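Long-range contacts in cellulosomal scaffoldin (Bacteroides cellulosolvens, PDB 1TYJ), which probably recruits dockerin-bearing partners into the cellulosome through cohesin modules such as this type-II cohesin, a beta sandwich that serves as a dockerin-binding module: residues Tyr33-Tyr39 and Gln83-Gly89; Leu95-Arg99 and Asp148-Asn152; Val141-Leu146 and Ala158-Val162. All blocks are in the same frame, centred on the assembly; numbering follows the deposited sequence. Where two conformers were deposited one is given.

Overall arrangement
Contact 1 is buried, whereas contacts 2 and 3 are only partly so; contact 2 lies farthest out, its centre about 21 Å from the centre of the chain. Contact 1 pairs two neighbouring strands of one sheet through main-chain hydrogen bonds and an aromatic cluster. Contact 3 touches it through strand 144-148, the neighbour of strand 30-38 in that sheet: Gln34 O meets Met145 N at 2.9 Å. It then reaches strand 160-161 of the other sheet by side chains and waters alone. Contact 2 joins the short helix following strand 85-92 to the loop after strand 144-148, so it ties together chain that leaves contacts 1 and 3, mainly through tryptophan packing.

Contact 1: Tyr33-Tyr39 and Gln83-Gly89; sequences YQFNIKY and QGVLNFG
Phe88 receives Phe35 edge-on: CD1 of Phe35 lies 4.0 Å from CE1 of Phe88, with the ring planes at 88° in an offset edge-to-face pair. Tyr33 comes to the rim of the same ring, its OH 3.3 Å from Phe88 CD1, and Ile37 adds its CD1 at 3.8 Å from Phe88 CE2. Phe88 reaches these partners because its CG is folded between its own N and carbonyl carbon (chi1 58°). The Tyr39 ring lies flat over Gly84, whose CA makes a CH-pi contact 3.9 Å from the ring centroid. Lys38 bends back: in one of its two conformers NZ reaches Tyr39 O at 2.7 Å, Gln83 O at 2.9 Å and Gly84 O at 3.2 Å. Tyr39 N also binds Gly84 O. On the face carrying Lys38, Gln34 NE2 makes a weak hydrogen bond to Asn87 OD1 (3.3 Å), and a water accepts from Asn87 ND2 and, weakly, from Gln34 NE2. Phe35 with Phe88 and Ile37 with Leu86 are the hydrogen-bonded pairs; from the other sheet, Val110 packs on Phe35, Ala111 on Phe88 and Val113 on Leu86. This is antiparallel pairing in a cohesin beta sandwich, with a G1 beta bulge at Gly84 and Val85.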
ATOM      1  N   TYR A  33       3.377   8.662  -2.350  1.00 15.68           N
ATOM      2  CA  TYR A  33       4.137   7.433  -2.004  1.00 15.72           C
ATOM      3  C   TYR A  33       4.278   6.571  -3.226  1.00 15.78           C
ATOM      4  O   TYR A  33       3.542   6.728  -4.221  1.00 15.45           O
ATOM      5  CB  TYR A  33       3.415   6.596  -0.907  1.00 15.57           C
ATOM      6  CG  TYR A  33       2.158   5.938  -1.452  1.00 15.45           C
ATOM      7  CD1 TYR A  33       2.216   4.660  -2.009  1.00 16.31           C
ATOM      8  CD2 TYR A  33       0.938   6.631  -1.514  1.00 16.45           C
ATOM      9  CE1 TYR A  33       1.095   4.060  -2.607  1.00 17.32           C
ATOM     10  CE2 TYR A  33      -0.211   6.030  -2.104  1.00 15.59           C
ATOM     11  CZ  TYR A  33      -0.109   4.750  -2.658  1.00 15.50           C
ATOM     12  OH  TYR A  33      -1.203   4.139  -3.224  1.00 17.09           O
ATOM     13  N   GLN A  34       5.196   5.621  -3.127  1.00 15.69           N
ATOM     14  CA  GLN A  34       5.233   4.471  -4.039  1.00 16.07           C
ATOM     15  C   GLN A  34       5.600   3.261  -3.190  1.00 16.69           C
ATOM     16  O   GLN A  34       6.523   3.345  -2.351  1.00 16.68           O
ATOM     17  CB  GLN A  34       6.274   4.673  -5.149  1.00 16.54           C
ATOM     18  CG  GLN A  34       6.099   3.614  -6.245  1.00 21.61           C
ATOM     19  CD  GLN A  34       7.021   3.810  -7.414  1.00 27.59           C
ATOM     20  OE1 GLN A  34       7.166   4.906  -7.914  1.00 30.73           O
ATOM     21  NE2 GLN A  34       7.624   2.726  -7.871  1.00 32.46           N
ATOM     22  N   PHE A  35       4.908   2.148  -3.424  1.00 15.65           N
ATOM     23  CA  PHE A  35       5.148   0.894  -2.686  1.00 16.40           C
ATOM     24  C   PHE A  35       5.465  -0.259  -3.619  1.00 16.63           C
ATOM     25  O   PHE A  35       4.889  -0.324  -4.715  1.00 17.52           O
ATOM     26  CB  PHE A  35       3.910   0.474  -1.885  1.00 16.47           C
ATOM     27  CG  PHE A  35       3.510   1.431  -0.792  1.00 14.17           C
ATOM     28  CD1 PHE A  35       2.152   1.616  -0.499  1.00 17.81           C
ATOM     29  CD2 PHE A  35       4.474   2.165  -0.055  1.00 16.30           C
ATOM     30  CE1 PHE A  35       1.766   2.451   0.522  1.00 15.86           C
ATOM     31  CE2 PHE A  35       4.080   3.028   0.959  1.00 16.90           C
ATOM     32  CZ  PHE A  35       2.730   3.169   1.251  1.00 16.77           C
ATOM     33  N   ASN A  36       6.367  -1.146  -3.175  1.00 15.85           N
ATOM     34  CA  ASN A  36       6.574  -2.439  -3.805  1.00 15.79           C
ATOM     35  C   ASN A  36       6.244  -3.471  -2.724  1.00 16.68           C
ATOM     36  O   ASN A  36       6.890  -3.490  -1.660  1.00 17.31           O
ATOM     37  CB  ASN A  36       8.033  -2.591  -4.252  1.00 17.20           C
ATOM     38  CG  ASN A  36       8.208  -3.780  -5.170  1.00 20.06           C
ATOM     39  OD1 ASN A  36       8.707  -4.852  -4.759  1.00 26.75           O
ATOM     40  ND2 ASN A  36       7.722  -3.638  -6.389  1.00 17.58           N
ATOM     41  N   ILE A  37       5.226  -4.296  -2.979  1.00 16.35           N
ATOM     42  CA  ILE A  37       4.674  -5.242  -1.969  1.00 16.52           C
ATOM     43  C   ILE A  37       4.662  -6.654  -2.503  1.00 16.78           C
ATOM     44  O   ILE A  37       4.236  -6.905  -3.632  1.00 17.82           O
ATOM     45  CB  ILE A  37       3.244  -4.821  -1.541  0.67 14.57           C
ATOM     46  CG1 ILE A  37       3.279  -3.433  -0.906  1.00 16.43           C
ATOM     47  CG2 ILE A  37       2.583  -5.898  -0.639  1.00 16.79           C
ATOM     48  CD1 ILE A  37       1.874  -2.869  -0.529  1.00 17.27           C
ATOM     49  N   LYS A  38       5.158  -7.593  -1.702  1.00 17.13           N
ATOM     50  CA  LYS A  38       5.202  -8.988  -2.146  1.00 17.53           C
ATOM     51  C   LYS A  38       4.142  -9.763  -1.385  1.00 17.45           C
ATOM     52  O   LYS A  38       3.887  -9.501  -0.210  1.00 18.73           O
ATOM     53  CB  LYS A  38       6.619  -9.535  -1.889  1.00 18.65           C
ATOM     54  CG  LYS A  38       6.816 -10.998  -2.146  0.50 19.10           C
ATOM     55  CD  LYS A  38       7.494 -11.192  -3.476  0.50 22.23           C
ATOM     56  CE  LYS A  38       7.318 -12.603  -3.986  0.50 22.41           C
ATOM     57  NZ  LYS A  38       5.902 -13.037  -4.080  0.50 16.99           N
ATOM     58  N   TYR A  39       3.485 -10.699  -2.055  1.00 17.28           N
ATOM     59  CA  TYR A  39       2.543 -11.573  -1.377  1.00 16.98           C
ATOM     60  C   TYR A  39       2.732 -12.978  -1.919  1.00 16.95           C
ATOM     61  O   TYR A  39       3.408 -13.182  -2.940  1.00 18.37           O
ATOM     62  CB  TYR A  39       1.077 -11.076  -1.576  1.00 16.09           C
ATOM     63  CG  TYR A  39       0.638 -11.135  -3.045  1.00 17.09           C
ATOM     64  CD1 TYR A  39      -0.077 -12.236  -3.519  1.00 18.38           C
ATOM     65  CD2 TYR A  39       0.950 -10.083  -3.954  1.00 16.54           C
ATOM     66  CE1 TYR A  39      -0.450 -12.345  -4.864  1.00 15.74           C
ATOM     67  CE2 TYR A  39       0.622 -10.184  -5.274  1.00 17.64           C
ATOM     68  CZ  TYR A  39      -0.107 -11.301  -5.726  1.00 17.50           C
ATOM     69  OH  TYR A  39      -0.459 -11.398  -7.040  1.00 17.86           O
ATOM     70  N   GLN A  83       4.600 -13.072 -10.242  1.00 24.39           N
ATOM     71  CA  GLN A  83       5.710 -13.178  -9.274  1.00 23.65           C
ATOM     72  C   GLN A  83       5.282 -12.693  -7.891  1.00 22.95           C
ATOM     73  O   GLN A  83       6.105 -12.573  -6.977  1.00 21.62           O
ATOM     74  CB  GLN A  83       6.922 -12.389  -9.765  1.00 25.95           C
ATOM     75  CG  GLN A  83       7.479 -12.979 -11.066  1.00 28.75           C
ATOM     76  CD  GLN A  83       8.755 -12.318 -11.557  1.00 38.16           C
ATOM     77  OE1 GLN A  83       9.336 -11.452 -10.881  1.00 41.69           O
ATOM     78  NE2 GLN A  83       9.215 -12.729 -12.748  1.00 38.83           N
ATOM     79  N   GLY A  84       3.985 -12.448  -7.747  1.00 21.02           N
ATOM     80  CA  GLY A  84       3.407 -11.988  -6.493  1.00 20.02           C
ATOM     81  C   GLY A  84       3.947 -10.634  -6.095  1.00 19.33           C
ATOM     82  O   GLY A  84       4.240 -10.398  -4.899  1.00 18.65           O
ATOM     83  N   VAL A  85       4.056  -9.722  -7.073  1.00 17.43           N
ATOM     84  CA  VAL A  85       4.534  -8.368  -6.781  1.00 16.92           C
ATOM     85  C   VAL A  85       3.486  -7.310  -7.150  1.00 16.88           C
ATOM     86  O   VAL A  85       2.995  -7.308  -8.266  1.00 17.67           O
ATOM     87  CB  VAL A  85       5.840  -8.075  -7.518  1.00 18.15           C
ATOM     88  CG1 VAL A  85       6.289  -6.618  -7.277  1.00 18.45           C
ATOM     89  CG2 VAL A  85       6.918  -9.065  -7.050  1.00 18.79           C
ATOM     90  N   LEU A  86       3.135  -6.474  -6.169  1.00 15.57           N
ATOM     91  CA  LEU A  86       2.322  -5.291  -6.436  1.00 16.14           C
ATOM     92  C   LEU A  86       3.241  -4.083  -6.432  1.00 16.52           C
ATOM     93  O   LEU A  86       4.056  -3.937  -5.543  1.00 17.55           O
ATOM     94  CB  LEU A  86       1.273  -5.108  -5.347  1.00 16.69           C
ATOM     95  CG  LEU A  86       0.266  -6.260  -5.220  1.00 17.97           C
ATOM     96  CD1 LEU A  86      -0.532  -6.104  -3.934  1.00 19.88           C
ATOM     97  CD2 LEU A  86      -0.641  -6.325  -6.448  1.00 20.23           C
ATOM     98  N   ASN A  87       3.071  -3.162  -7.379  1.00 15.75           N
ATOM     99  CA  ASN A  87       3.893  -1.941  -7.378  1.00 16.69           C
ATOM    100  C   ASN A  87       2.941  -0.822  -7.791  1.00 15.70           C
ATOM    101  O   ASN A  87       2.357  -0.878  -8.897  1.00 16.39           O
ATOM    102  CB  ASN A  87       5.023  -2.029  -8.393  1.00 18.35           C
ATOM    103  CG  ASN A  87       5.975  -0.814  -8.348  1.00 20.77           C
ATOM    104  OD1 ASN A  87       6.210  -0.220  -7.313  1.00 29.09           O
ATOM    105  ND2 ASN A  87       6.529  -0.472  -9.469  1.00 27.46           N
ATOM    106  N   PHE A  88       2.747   0.149  -6.900  1.00 14.11           N
ATOM    107  CA  PHE A  88       1.798   1.209  -7.209  1.00 14.23           C
ATOM    108  C   PHE A  88       2.111   2.432  -6.383  1.00 14.48           C
ATOM    109  O   PHE A  88       2.885   2.383  -5.411  1.00 15.87           O
ATOM    110  CB  PHE A  88       0.345   0.729  -6.913  1.00 13.98           C
ATOM    111  CG  PHE A  88       0.131   0.280  -5.463  1.00 13.57           C
ATOM    112  CD1 PHE A  88      -0.419   1.179  -4.514  1.00 14.78           C
ATOM    113  CD2 PHE A  88       0.474  -1.022  -5.057  1.00 13.69           C
ATOM    114  CE1 PHE A  88      -0.628   0.789  -3.188  1.00 14.47           C
ATOM    115  CE2 PHE A  88       0.300  -1.419  -3.725  1.00 15.16           C
ATOM    116  CZ  PHE A  88      -0.260  -0.529  -2.788  1.00 13.20           C
ATOM    117  N   GLY A  89       1.491   3.542  -6.737  1.00 14.19           N
ATOM    118  CA  GLY A  89       1.773   4.760  -5.991  1.00 13.70           C
ATOM    119  C   GLY A  89       0.734   5.803  -6.340  1.00 14.14           C
ATOM    120  O   GLY A  89      -0.022   5.661  -7.324  1.00 14.25           O
TER
HETATM  121  O   HOH W   1       8.729   1.160  -9.692  1.00 47.22           O

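Contact 2: Leu95-Arg99 and Asp148-Asn152; sequences LSAYR and DWDGN
Aromatic packing comes first: Trp149 drives the edge of its six-membered ring into the face of Tyr98, planes at 81°, with CE3 above the centre of the tyrosine ring. Its CB also lies 3.5 Å from Tyr98 CD2. A CH-pi contact follows from the helix side, where Arg99 CG sits over the five-membered ring of Trp149, 3.5 Å from its centroid. Leu95 makes van der Waals contact with the backbone of the turn, its CB 3.6 Å from Trp149 O and its CD1 3.9 Å from Gly151 N.

The polar link is a single hydrogen bond. The arginine chain kinks at chi3 (-55°), which swings the guanidinium back so that NH1 meets Trp149 O at 2.9 Å, in the guanidinium plane and in the carbonyl plane. Asp150 OD1 stands 4.1 Å from Arg99 NE, but well out of that plane, so any attraction is probably between charges alone. Within the turn, Asp148 OD1 accepts from Asp150 N at 2.9 Å, an Asx turn. Tyr98 OH is bound elsewhere, to Phe30 O and Glu105 N.

With an alanine at Trp149, the Tyr98 face would probably lose its edge-on partner and a gap would open under Arg99 CG. The chemistry implies a join resting chiefly on ring packing, its one direct hydrogen bond aimed at main chain and its charges only loosely matched.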
ATOM      1  N   LEU A  95       1.876  20.577  -6.287  1.00 17.57           N
ATOM      2  CA  LEU A  95       2.361  20.799  -4.922  1.00 18.41           C
ATOM      3  C   LEU A  95       2.143  22.238  -4.473  1.00 19.11           C
ATOM      4  O   LEU A  95       1.927  22.493  -3.266  1.00 20.20           O
ATOM      5  CB  LEU A  95       3.828  20.445  -4.788  1.00 18.71           C
ATOM      6  CG  LEU A  95       4.188  18.966  -4.992  1.00 17.13           C
ATOM      7  CD1 LEU A  95       5.736  18.760  -4.863  1.00 17.67           C
ATOM      8  CD2 LEU A  95       3.363  18.009  -4.072  1.00 18.87           C
ATOM      9  N   SER A  96       2.208  23.181  -5.417  1.00 19.48           N
ATOM     10  CA  SER A  96       2.012  24.591  -5.039  1.00 20.33           C
ATOM     11  C   SER A  96       0.577  24.768  -4.524  1.00 20.97           C
ATOM     12  O   SER A  96       0.360  25.447  -3.500  1.00 22.71           O
ATOM     13  CB  SER A  96       2.331  25.543  -6.213  1.00 20.83           C
ATOM     14  OG  SER A  96       1.290  25.539  -7.143  0.50 21.31           O
ATOM     15  N   ALA A  97      -0.408  24.147  -5.190  1.00 21.25           N
ATOM     16  CA  ALA A  97      -1.807  24.279  -4.723  1.00 20.97           C
ATOM     17  C   ALA A  97      -1.993  23.599  -3.371  1.00 20.87           C
ATOM     18  O   ALA A  97      -2.704  24.100  -2.484  1.00 21.58           O
ATOM     19  CB  ALA A  97      -2.784  23.732  -5.738  1.00 20.96           C
ATOM     20  N   TYR A  98      -1.340  22.458  -3.204  1.00 20.26           N
ATOM     21  CA  TYR A  98      -1.339  21.709  -1.950  1.00 19.80           C
ATOM     22  C   TYR A  98      -0.760  22.563  -0.813  1.00 19.95           C
ATOM     23  O   TYR A  98      -1.370  22.698   0.248  1.00 20.67           O
ATOM     24  CB  TYR A  98      -0.575  20.382  -2.146  1.00 19.19           C
ATOM     25  CG  TYR A  98      -0.486  19.474  -0.924  1.00 16.81           C
ATOM     26  CD1 TYR A  98      -1.500  19.491   0.085  1.00 17.92           C
ATOM     27  CD2 TYR A  98       0.594  18.586  -0.779  1.00 18.20           C
ATOM     28  CE1 TYR A  98      -1.402  18.692   1.196  1.00 17.10           C
ATOM     29  CE2 TYR A  98       0.691  17.753   0.301  1.00 19.39           C
ATOM     30  CZ  TYR A  98      -0.335  17.804   1.297  1.00 17.37           C
ATOM     31  OH  TYR A  98      -0.185  16.986   2.383  1.00 18.27           O
ATOM     32  N   ARG A  99       0.378  23.197  -1.052  1.00 20.29           N
ATOM     33  CA  ARG A  99       1.020  24.005  -0.030  1.00 21.07           C
ATOM     34  C   ARG A  99       0.109  25.162   0.333  1.00 21.84           C
ATOM     35  O   ARG A  99       0.033  25.535   1.505  1.00 24.22           O
ATOM     36  CB  ARG A  99       2.376  24.543  -0.493  1.00 21.17           C
ATOM     37  CG  ARG A  99       3.466  23.489  -0.536  1.00 20.67           C
ATOM     38  CD  ARG A  99       4.869  24.045  -0.809  1.00 21.70           C
ATOM     39  NE  ARG A  99       4.964  24.849  -2.040  1.00 23.97           N
ATOM     40  CZ  ARG A  99       5.374  24.389  -3.239  1.00 22.18           C
ATOM     41  NH1 ARG A  99       5.738  23.120  -3.386  1.00 21.45           N
ATOM     42  NH2 ARG A  99       5.425  25.200  -4.303  1.00 22.74           N
ATOM     43  N   ASP A 148       7.435  14.706   0.509  1.00 17.21           N
ATOM     44  CA  ASP A 148       6.732  15.832   1.155  1.00 17.94           C
ATOM     45  C   ASP A 148       6.321  16.888   0.114  1.00 18.36           C
ATOM     46  O   ASP A 148       6.591  16.734  -1.098  1.00 18.22           O
ATOM     47  CB  ASP A 148       7.554  16.411   2.317  1.00 18.17           C
ATOM     48  CG  ASP A 148       8.690  17.345   1.841  1.00 20.15           C
ATOM     49  OD1 ASP A 148       8.795  17.608   0.599  1.00 18.72           O
ATOM     50  OD2 ASP A 148       9.464  17.803   2.729  1.00 22.19           O
ATOM     51  N   TRP A 149       5.631  17.944   0.567  1.00 17.26           N
ATOM     52  CA  TRP A 149       5.079  18.888  -0.369  1.00 18.48           C
ATOM     53  C   TRP A 149       6.048  19.903  -0.954  1.00 19.04           C
ATOM     54  O   TRP A 149       5.632  20.785  -1.709  1.00 19.64           O
ATOM     55  CB  TRP A 149       3.822  19.547   0.184  1.00 19.58           C
ATOM     56  CG  TRP A 149       4.001  20.535   1.300  1.00 18.80           C
ATOM     57  CD1 TRP A 149       5.166  21.073   1.794  1.00 19.40           C
ATOM     58  CD2 TRP A 149       2.939  21.115   2.055  1.00 18.52           C
ATOM     59  NE1 TRP A 149       4.872  21.977   2.823  1.00 20.95           N
ATOM     60  CE2 TRP A 149       3.512  22.020   2.979  1.00 21.50           C
ATOM     61  CE3 TRP A 149       1.547  20.984   2.009  1.00 19.62           C
ATOM     62  CZ2 TRP A 149       2.730  22.774   3.879  1.00 19.84           C
ATOM     63  CZ3 TRP A 149       0.771  21.742   2.917  1.00 20.80           C
ATOM     64  CH2 TRP A 149       1.374  22.606   3.836  1.00 20.13           C
ATOM     65  N   ASP A 150       7.330  19.752  -0.620  1.00 18.86           N
ATOM     66  CA  ASP A 150       8.394  20.541  -1.279  1.00 20.17           C
ATOM     67  C   ASP A 150       9.139  19.684  -2.281  1.00 20.42           C
ATOM     68  O   ASP A 150      10.078  20.165  -2.932  1.00 22.07           O
ATOM     69  CB  ASP A 150       9.363  21.129  -0.245  1.00 20.79           C
ATOM     70  CG  ASP A 150       8.675  22.198   0.641  1.00 24.54           C
ATOM     71  OD1 ASP A 150       7.950  23.062   0.092  1.00 27.33           O
ATOM     72  OD2 ASP A 150       8.815  22.137   1.888  1.00 31.13           O
ATOM     73  N   GLY A 151       8.718  18.427  -2.431  1.00 20.45           N
ATOM     74  CA  GLY A 151       9.405  17.485  -3.322  1.00 20.33           C
ATOM     75  C   GLY A 151      10.643  16.868  -2.704  1.00 20.58           C
ATOM     76  O   GLY A 151      11.492  16.391  -3.445  1.00 21.01           O
ATOM     77  N   ASN A 152      10.764  16.882  -1.361  1.00 19.29           N
ATOM     78  CA  ASN A 152      11.787  16.099  -0.673  1.00 20.32           C
ATOM     79  C   ASN A 152      11.405  14.652  -0.577  1.00 20.54           C
ATOM     80  O   ASN A 152      10.217  14.335  -0.378  1.00 20.74           O
ATOM     81  CB  ASN A 152      12.041  16.602   0.746  1.00 19.49           C
ATOM     82  CG  ASN A 152      12.545  18.039   0.776  1.00 21.31           C
ATOM     83  OD1 ASN A 152      13.601  18.348   0.214  1.00 23.21           O
ATOM     84  ND2 ASN A 152      11.821  18.906   1.471  1.00 21.84           N
TER

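Contact 3: Val141-Leu146 and Ala158-Val162; sequences VDGTML and AYKVV
Side-chain packing and water bridges, with no direct main-chain hydrogen bond between the segments, hold Tyr159 and Val161 against Val141, Thr144 and Leu146. The contact spans the sandwich: strand 144-148 pairs with strand 30-38 in one sheet, whereas strand 160-161 pairs with strand 2-7 in the other.

Tyr159 is the wedge. Leu146 lays CD1 over the centre of one ring face, 3.5 Å from the centroid, in a CH-pi contact. Val141 lies toward the opposite face, its CB 3.4 Å from Tyr159 OH. Thr144 meets the ring in its plane, at the edge, and its OG1 lies 2.8 Å from Tyr159 OH, within hydrogen-bonding distance. That OG1, tucked between the backbone N and the carbonyl carbon (chi1 71°), is held in turn by its own bond to Val141 O at 2.7 Å. A water joins Tyr159 OH to Leu146 N.

Val161 points CG2 at the tip of Thr144, 3.5 Å from OG1, and also rests against Asp142 CB. Two waters bound to Asp142 OD2 reach Val161 N and Val161 O. Phe131 of strand 126-131 flanks both Thr144 and Val161. Asp142 and Gly143 occupy a tight turn whose backbone angles fit type I'. Such inter-sheet packing joins the two sheets of the cohesin beta sandwich, with the Tyr159 ring between Val141 and Leu146.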
ATOM      1  N   VAL A 141      13.033   2.824   0.974  1.00 22.60           N
ATOM      2  CA  VAL A 141      13.161   2.342   2.340  1.00 22.92           C
ATOM      3  C   VAL A 141      12.258   1.138   2.512  1.00 21.35           C
ATOM      4  O   VAL A 141      11.026   1.274   2.593  1.00 19.41           O
ATOM      5  CB  VAL A 141      12.823   3.427   3.366  1.00 22.62           C
ATOM      6  CG1 VAL A 141      13.009   2.905   4.804  1.00 24.47           C
ATOM      7  CG2 VAL A 141      13.663   4.689   3.110  1.00 23.95           C
ATOM      8  N   ASP A 142      12.858  -0.052   2.541  1.00 21.03           N
ATOM      9  CA  ASP A 142      12.085  -1.299   2.698  1.00 21.10           C
ATOM     10  C   ASP A 142      10.880  -1.335   1.740  1.00 20.40           C
ATOM     11  O   ASP A 142       9.738  -1.624   2.149  1.00 20.67           O
ATOM     12  CB  ASP A 142      11.645  -1.484   4.154  1.00 21.55           C
ATOM     13  CG  ASP A 142      12.829  -1.747   5.090  1.00 25.64           C
ATOM     14  OD1 ASP A 142      13.945  -2.009   4.569  1.00 30.81           O
ATOM     15  OD2 ASP A 142      12.646  -1.646   6.326  1.00 28.51           O
ATOM     16  N   GLY A 143      11.141  -1.065   0.452  1.00 19.35           N
ATOM     17  CA  GLY A 143      10.083  -1.142  -0.558  1.00 19.54           C
ATOM     18  C   GLY A 143       9.109   0.023  -0.531  1.00 18.24           C
ATOM     19  O   GLY A 143       7.980  -0.100  -1.050  1.00 20.28           O
ATOM     20  N   THR A 144       9.491   1.143   0.073  1.00 17.28           N
ATOM     21  CA  THR A 144       8.594   2.325   0.093  1.00 17.31           C
ATOM     22  C   THR A 144       9.359   3.601  -0.292  1.00 17.95           C
ATOM     23  O   THR A 144      10.550   3.729  -0.003  1.00 18.12           O
ATOM     24  CB  THR A 144       7.985   2.534   1.514  1.00 16.88           C
ATOM     25  OG1 THR A 144       8.996   2.995   2.439  1.00 17.27           O
ATOM     26  CG2 THR A 144       7.325   1.239   2.035  1.00 16.43           C
ATOM     27  N   MET A 145       8.654   4.553  -0.889  1.00 15.57           N
ATOM     28  CA  MET A 145       9.198   5.884  -1.109  1.00 17.53           C
ATOM     29  C   MET A 145       8.113   6.826  -0.620  1.00 16.52           C
ATOM     30  O   MET A 145       6.943   6.643  -0.968  1.00 17.63           O
ATOM     31  CB  MET A 145       9.488   6.127  -2.594  1.00 17.89           C
ATOM     32  CG  MET A 145      10.476   5.133  -3.167  1.00 19.31           C
ATOM     33  SD  MET A 145      10.602   5.321  -4.951  1.00 27.17           S
ATOM     34  CE  MET A 145      11.921   6.466  -5.020  1.00 28.50           C
ATOM     35  N   LEU A 146       8.502   7.823   0.173  1.00 15.96           N
ATOM     36  CA  LEU A 146       7.582   8.835   0.666  1.00 16.14           C
ATOM     37  C   LEU A 146       8.122  10.207   0.355  1.00 16.86           C
ATOM     38  O   LEU A 146       9.337  10.431   0.478  1.00 17.26           O
ATOM     39  CB  LEU A 146       7.389   8.700   2.187  1.00 16.57           C
ATOM     40  CG  LEU A 146       6.867   7.362   2.751  1.00 15.47           C
ATOM     41  CD1 LEU A 146       6.801   7.476   4.299  1.00 17.03           C
ATOM     42  CD2 LEU A 146       5.453   7.020   2.175  1.00 17.78           C
ATOM     43  N   ALA A 158      14.399   8.814   8.698  1.00 25.59           N
ATOM     44  CA  ALA A 158      13.227   9.672   8.976  1.00 23.58           C
ATOM     45  C   ALA A 158      11.970   8.873   9.325  1.00 23.25           C
ATOM     46  O   ALA A 158      11.025   9.405   9.969  1.00 22.60           O
ATOM     47  CB  ALA A 158      12.950  10.546   7.796  1.00 23.59           C
ATOM     48  N   TYR A 159      11.926   7.635   8.827  1.00 21.53           N
ATOM     49  CA  TYR A 159      10.779   6.772   9.069  1.00 20.27           C
ATOM     50  C   TYR A 159      11.119   5.314   8.983  1.00 20.63           C
ATOM     51  O   TYR A 159      12.180   4.904   8.457  1.00 21.67           O
ATOM     52  CB  TYR A 159       9.586   7.113   8.141  1.00 19.87           C
ATOM     53  CG  TYR A 159       9.756   6.652   6.731  1.00 18.97           C
ATOM     54  CD1 TYR A 159       9.130   5.488   6.279  1.00 17.40           C
ATOM     55  CD2 TYR A 159      10.522   7.395   5.827  1.00 19.84           C
ATOM     56  CE1 TYR A 159       9.259   5.092   4.956  1.00 16.68           C
ATOM     57  CE2 TYR A 159      10.682   6.997   4.491  1.00 19.50           C
ATOM     58  CZ  TYR A 159      10.048   5.853   4.065  1.00 18.01           C
ATOM     59  OH  TYR A 159      10.195   5.453   2.774  1.00 17.89           O
ATOM     60  N   LYS A 160      10.216   4.518   9.535  1.00 20.43           N
ATOM     61  CA  LYS A 160      10.381   3.074   9.536  1.00 22.08           C
ATOM     62  C   LYS A 160       9.171   2.424   8.867  1.00 21.24           C
ATOM     63  O   LYS A 160       8.099   2.998   8.838  1.00 22.39           O
ATOM     64  CB  LYS A 160      10.470   2.549  10.961  1.00 22.98           C
ATOM     65  CG  LYS A 160       9.184   2.670  11.766  1.00 23.89           C
ATOM     66  CD  LYS A 160       9.321   2.019  13.142  1.00 27.00           C
ATOM     67  CE  LYS A 160       8.661   2.852  14.253  1.00 33.95           C
ATOM     68  NZ  LYS A 160       7.211   2.591  14.440  1.00 36.38           N
ATOM     69  N   VAL A 161       9.374   1.234   8.333  1.00 20.30           N
ATOM     70  CA  VAL A 161       8.268   0.486   7.728  1.00 18.60           C
ATOM     71  C   VAL A 161       7.921  -0.662   8.663  1.00 19.42           C
ATOM     72  O   VAL A 161       8.754  -1.549   8.907  1.00 20.78           O
ATOM     73  CB  VAL A 161       8.672  -0.029   6.315  1.00 18.12           C
ATOM     74  CG1 VAL A 161       7.592  -0.943   5.697  1.00 18.64           C
ATOM     75  CG2 VAL A 161       9.010   1.146   5.405  1.00 18.81           C
ATOM     76  N   VAL A 162       6.705  -0.652   9.198  1.00 19.48           N
ATOM     77  CA  VAL A 162       6.254  -1.741  10.066  1.00 20.28           C
ATOM     78  C   VAL A 162       5.606  -2.809   9.202  1.00 19.60           C
ATOM     79  O   VAL A 162       4.587  -2.567   8.573  1.00 20.01           O
ATOM     80  CB  VAL A 162       5.296  -1.265  11.142  1.00 20.26           C
ATOM     81  CG1 VAL A 162       4.926  -2.443  12.130  1.00 25.45           C
ATOM     82  CG2 VAL A 162       5.930  -0.055  11.914  1.00 19.60           C
TER
HETATM   83  O   HOH W   2      10.605  -3.109   7.443  1.00 23.01           O
HETATM   84  O   HOH W   3      12.142   0.334   8.071  1.00 26.21           O
HETATM   85  O   HOH W   4      11.322   7.318   0.931  1.00 19.18           O